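PDB 4FYE: SidF, inhibitor of growth family, member 3, which is a Legionella phosphoinositide phosphatase, probably removing a phosphate from the inositol head group of membrane phosphoinositides. Local coordinates for residues S353-G365 / Y640-G653. The protein carries 1 engineered substitution. Sequence-based numbering, arbitrary orientation.
Engineered in segment 640-653: S646 (natural residue Cys). With PO4 (phosphate ion), chain B.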
loop_
_atom_site.group_PDB
_atom_site.type_symbol
_atom_site.label_atom_id
_atom_site.label_comp_id
_atom_site.label_asym_id
_atom_site.label_seq_id
_atom_site.Cartn_x
_atom_site.Cartn_y
_atom_site.Cartn_z
ATOM N N SER A 353 5.848 20.187 1.395
ATOM C CA SER A 353 6.237 19.223 2.366
ATOM C C SER A 353 5.268 18.111 2.476
ATOM O O SER A 353 4.089 18.257 2.225
ATOM C CB SER A 353 6.598 19.837 3.746
ATOM O OG SER A 353 5.655 20.759 4.127
ATOM N N VAL A 354 5.797 16.983 2.881
ATOM C CA VAL A 354 5.116 15.809 2.679
ATOM C C VAL A 354 5.269 15.074 3.953
ATOM O O VAL A 354 6.298 15.189 4.578
ATOM C CB VAL A 354 5.783 15.177 1.458
ATOM C CG1 VAL A 354 6.641 13.989 1.784
ATOM C CG2 VAL A 354 4.744 14.962 0.391
ATOM N N THR A 355 4.233 14.363 4.380
ATOM C CA THR A 355 4.418 13.429 5.518
ATOM C C THR A 355 3.989 11.994 5.266
ATOM O O THR A 355 2.881 11.726 4.834
ATOM C CB THR A 355 4.071 14.017 6.916
ATOM O OG1 THR A 355 3.438 13.030 7.763
ATOM C CG2 THR A 355 3.288 15.315 6.866
ATOM N N GLU A 356 4.916 11.059 5.459
ATOM C CA GLU A 356 4.617 9.672 5.212
ATOM C C GLU A 356 4.355 8.902 6.495
ATOM O O GLU A 356 5.158 8.977 7.423
ATOM C CB GLU A 356 5.750 9.022 4.460
ATOM C CG GLU A 356 5.482 7.567 4.126
ATOM C CD GLU A 356 6.724 6.779 3.639
ATOM O OE1 GLU A 356 6.528 5.560 3.382
ATOM O OE2 GLU A 356 7.864 7.344 3.477
ATOM N N CYS A 357 3.241 8.153 6.534
ATOM C CA CYS A 357 2.951 7.221 7.630
ATOM C C CYS A 357 2.992 5.773 7.092
ATOM O O CYS A 357 2.092 5.313 6.381
ATOM C CB CYS A 357 1.582 7.528 8.263
ATOM S SG CYS A 357 1.097 6.310 9.554
ATOM N N TYR A 358 4.048 5.059 7.403
ATOM C CA TYR A 358 4.228 3.726 6.853
ATOM C C TYR A 358 3.712 2.724 7.891
ATOM O O TYR A 358 4.334 2.526 8.900
ATOM C CB TYR A 358 5.715 3.553 6.476
ATOM C CG TYR A 358 6.086 2.187 6.010
ATOM C CD1 TYR A 358 5.232 1.437 5.204
ATOM C CD2 TYR A 358 7.317 1.642 6.328
ATOM C CE1 TYR A 358 5.598 0.163 4.774
ATOM C CE2 TYR A 358 7.664 0.365 5.936
ATOM C CZ TYR A 358 6.808 -0.379 5.168
ATOM O OH TYR A 358 7.195 -1.655 4.756
ATOM N N THR A 359 2.544 2.125 7.719
ATOM C CA THR A 359 2.200 1.073 8.700
ATOM C C THR A 359 2.654 -0.289 8.161
ATOM O O THR A 359 2.007 -0.904 7.331
ATOM C CB THR A 359 0.731 1.077 9.083
ATOM O OG1 THR A 359 0.007 1.123 7.902
ATOM C CG2 THR A 359 0.365 2.396 9.906
ATOM N N GLN A 360 3.808 -0.732 8.631
ATOM C CA GLN A 360 4.358 -2.001 8.168
ATOM C C GLN A 360 3.740 -3.143 8.977
ATOM O O GLN A 360 3.336 -2.954 10.150
ATOM C CB GLN A 360 5.862 -1.969 8.392
ATOM C CG GLN A 360 6.646 -3.085 7.773
ATOM C CD GLN A 360 8.132 -3.001 8.160
ATOM O OE1 GLN A 360 8.497 -2.894 9.361
ATOM N NE2 GLN A 360 9.000 -3.065 7.143
ATOM N N VAL A 361 3.734 -4.330 8.384
ATOM C CA VAL A 361 2.953 -5.435 8.891
ATOM C C VAL A 361 3.674 -6.840 8.799
ATOM O O VAL A 361 3.117 -7.868 9.052
ATOM C CB VAL A 361 1.584 -5.280 8.201
ATOM C CG1 VAL A 361 1.290 -6.369 7.232
ATOM C CG2 VAL A 361 0.484 -4.919 9.182
ATOM N N VAL A 362 4.947 -6.812 8.448
ATOM C CA VAL A 362 6.001 -7.858 8.589
ATOM C C VAL A 362 6.255 -8.265 10.067
ATOM O O VAL A 362 5.824 -7.608 10.963
ATOM C CB VAL A 362 7.238 -7.155 7.973
ATOM C CG1 VAL A 362 8.466 -7.141 8.866
ATOM C CG2 VAL A 362 7.452 -7.437 6.478
ATOM N N THR A 363 6.862 -9.408 10.354
ATOM C CA THR A 363 7.292 -9.638 11.726
ATOM C C THR A 363 8.840 -9.554 11.827
ATOM O O THR A 363 9.592 -10.517 11.594
ATOM C CB THR A 363 6.482 -10.710 12.561
ATOM O OG1 THR A 363 7.260 -11.314 13.645
ATOM C CG2 THR A 363 5.870 -11.696 11.794
ATOM N N ALA A 364 9.266 -8.334 12.121
ATOM C CA ALA A 364 10.647 -7.943 12.145
ATOM C C ALA A 364 11.480 -8.860 12.973
ATOM O O ALA A 364 12.663 -9.062 12.650
ATOM C CB ALA A 364 10.742 -6.556 12.709
ATOM N N GLY A 365 10.927 -9.427 14.049
ATOM C CA GLY A 365 11.795 -10.305 14.899
ATOM C C GLY A 365 11.934 -11.779 14.557
ATOM O O GLY A 365 12.640 -12.480 15.226
ATOM N N TYR A 640 -2.040 12.618 6.183
ATOM C CA TYR A 640 -0.750 12.052 5.719
ATOM C C TYR A 640 -0.944 11.119 4.512
ATOM O O TYR A 640 -2.069 10.752 4.180
ATOM C CB TYR A 640 -0.072 11.258 6.849
ATOM C CG TYR A 640 0.142 12.070 8.093
ATOM C CD1 TYR A 640 0.123 13.462 8.037
ATOM C CD2 TYR A 640 0.395 11.463 9.326
ATOM C CE1 TYR A 640 0.320 14.254 9.204
ATOM C CE2 TYR A 640 0.579 12.229 10.504
ATOM C CZ TYR A 640 0.574 13.620 10.439
ATOM O OH TYR A 640 0.778 14.394 11.575
ATOM N N ALA A 641 0.140 10.810 3.808
ATOM C CA ALA A 641 0.113 9.806 2.799
ATOM C C ALA A 641 0.368 8.421 3.478
ATOM O O ALA A 641 1.472 8.191 3.961
ATOM C CB ALA A 641 1.192 10.096 1.790
ATOM N N ASN A 642 -0.624 7.524 3.561
ATOM C CA ASN A 642 -0.394 6.206 4.204
ATOM C C ASN A 642 0.161 5.116 3.224
ATOM O O ASN A 642 -0.529 4.708 2.257
ATOM C CB ASN A 642 -1.659 5.742 4.966
ATOM C CG ASN A 642 -1.607 4.252 5.365
ATOM O OD1 ASN A 642 -2.361 3.437 4.817
ATOM N ND2 ASN A 642 -0.680 3.880 6.245
ATOM N N THR A 643 1.418 4.714 3.434
ATOM C CA THR A 643 2.063 3.573 2.714
ATOM C C THR A 643 2.007 2.310 3.630
ATOM O O THR A 643 2.007 2.420 4.854
ATOM C CB THR A 643 3.551 3.862 2.412
ATOM O OG1 THR A 643 4.241 4.170 3.664
ATOM C CG2 THR A 643 3.708 5.130 1.493
ATOM N N LYS A 644 2.004 1.120 3.031
ATOM C CA LYS A 644 1.711 -0.112 3.715
ATOM C C LYS A 644 2.188 -1.314 2.886
ATOM O O LYS A 644 2.234 -1.287 1.637
ATOM C CB LYS A 644 0.218 -0.259 4.104
ATOM C CG LYS A 644 -0.717 0.082 3.010
ATOM C CD LYS A 644 -2.138 0.177 3.574
ATOM C CE LYS A 644 -3.087 0.887 2.616
ATOM N NZ LYS A 644 -2.642 2.322 2.543
ATOM N N GLY A 645 2.587 -2.358 3.620
ATOM C CA GLY A 645 3.593 -3.237 3.082
ATOM C C GLY A 645 4.121 -4.387 3.948
ATOM O O GLY A 645 4.179 -4.413 5.237
ATOM N N SER A 646 4.581 -5.330 3.150
ATOM C CA SER A 646 5.002 -6.612 3.576
ATOM C C SER A 646 6.132 -6.732 2.547
ATOM O O SER A 646 6.487 -5.705 1.939
ATOM C CB SER A 646 3.814 -7.586 3.395
ATOM O OG SER A 646 3.074 -7.523 2.114
ATOM N N LYS A 647 6.682 -7.936 2.336
ATOM C CA LYS A 647 7.871 -8.086 1.468
ATOM C C LYS A 647 7.538 -7.692 0.035
ATOM O O LYS A 647 8.032 -6.682 -0.435
ATOM C CB LYS A 647 8.519 -9.488 1.566
ATOM C CG LYS A 647 9.832 -9.612 0.802
ATOM C CD LYS A 647 10.641 -10.830 1.220
ATOM C CE LYS A 647 12.124 -10.434 1.348
ATOM N NZ LYS A 647 13.165 -11.498 1.181
ATOM N N SER A 648 6.682 -8.470 -0.620
ATOM C CA SER A 648 6.223 -8.146 -1.984
ATOM C C SER A 648 4.888 -7.334 -2.065
ATOM O O SER A 648 4.497 -6.890 -3.138
ATOM C CB SER A 648 6.054 -9.461 -2.760
ATOM O OG SER A 648 4.980 -10.221 -2.183
ATOM N N ASN A 649 4.178 -7.292 -0.948
ATOM C CA ASN A 649 2.915 -6.583 -0.831
ATOM C C ASN A 649 1.750 -7.339 -1.440
ATOM O O ASN A 649 0.638 -6.849 -1.472
ATOM C CB ASN A 649 2.996 -5.190 -1.434
ATOM C CG ASN A 649 1.938 -4.274 -0.878
ATOM O OD1 ASN A 649 1.765 -4.181 0.330
ATOM N ND2 ASN A 649 1.206 -3.611 -1.757
ATOM N N ASN A 650 2.020 -8.531 -1.935
ATOM C CA ASN A 650 0.977 -9.402 -2.444
ATOM C C ASN A 650 0.011 -9.905 -1.381
ATOM O O ASN A 650 -1.169 -10.077 -1.645
ATOM C CB ASN A 650 1.576 -10.565 -3.226
ATOM C CG ASN A 650 2.090 -10.142 -4.579
ATOM O OD1 ASN A 650 1.521 -9.267 -5.218
ATOM N ND2 ASN A 650 3.174 -10.754 -5.016
ATOM N N ASP A 651 0.525 -10.198 -0.196
ATOM C CA ASP A 651 -0.267 -10.918 0.782
ATOM C C ASP A 651 -0.688 -10.164 2.038
ATOM O O ASP A 651 -1.825 -9.751 2.148
ATOM C CB ASP A 651 0.447 -12.217 1.137
ATOM C CG ASP A 651 1.082 -12.869 -0.071
ATOM O OD1 ASP A 651 0.345 -13.317 -0.965
ATOM O OD2 ASP A 651 2.321 -12.927 -0.138
ATOM N N ARG A 652 0.223 -9.988 2.984
ATOM C CA ARG A 652 -0.127 -9.365 4.256
ATOM C C ARG A 652 -0.592 -7.925 4.110
ATOM O O ARG A 652 -1.539 -7.505 4.749
ATOM C CB ARG A 652 1.048 -9.432 5.227
ATOM C CG ARG A 652 1.053 -10.661 6.107
ATOM C CD ARG A 652 2.398 -10.856 6.772
ATOM N NE ARG A 652 3.497 -10.677 5.839
ATOM C CZ ARG A 652 4.773 -10.828 6.159
ATOM N NH1 ARG A 652 5.110 -11.155 7.389
ATOM N NH2 ARG A 652 5.710 -10.652 5.250
ATOM N N GLY A 653 0.088 -7.181 3.254
ATOM C CA GLY A 653 -0.219 -5.750 3.000
ATOM C C GLY A 653 -1.556 -5.543 2.341
ATOM O O GLY A 653 -2.302 -4.605 2.683
HETATM P P PO4 B . 3.861 -10.776 1.986
HETATM O O1 PO4 B . 2.944 -10.980 3.198
HETATM O O2 PO4 B . 5.230 -10.274 2.431
HETATM O O3 PO4 B . 4.141 -12.038 1.157
HETATM O O4 PO4 B . 3.230 -9.736 1.041
HETATM O O HOH W 1 3.592 -10.397 9.972
#
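T643 presents its hydroxyl to E356: OG1 sits between its own backbone N and carbonyl carbon (chi1 56°), facing strand 353-360, and donates to E356 OE1 at 2.7 Å on the anti lone pair. OE1 also forms a salt bridge with R273, while OE2 hydrogen-bonds with Y410 OH, which together fix this buried carboxylate. On the other sheet face, N642 ND2 spans two acceptors. T359 OG1 lies in the N642 amide plane, 3.3 Å from ND2, whereas C357 O is tilted from that plane. C357 O takes T643 N and N642 ND2 on opposite faces of its carbonyl plane. At the start of the pairing, T355 OG1 rests 3.3 Å above the Y640 ring plane, toward its rim. Edge strand 641-645 runs parallel to 353-360 and leads into the CX5R P-loop of cysteine phosphatases, 646-652, whose Cys is here the engineered S646. The loop cradles a phosphate ion: R652 gives NE to O1 (2.7 Å) and NH2 to O2 (2.9 Å), while backbone N of K647, D651 and R652 also donate. A bend at chi3 (-45°) turns the guanidinium edge onto the ion; V362 CA lies over one face, 3.6 Å from R652 NH1. One water bridges R652 NH1 and V361 O.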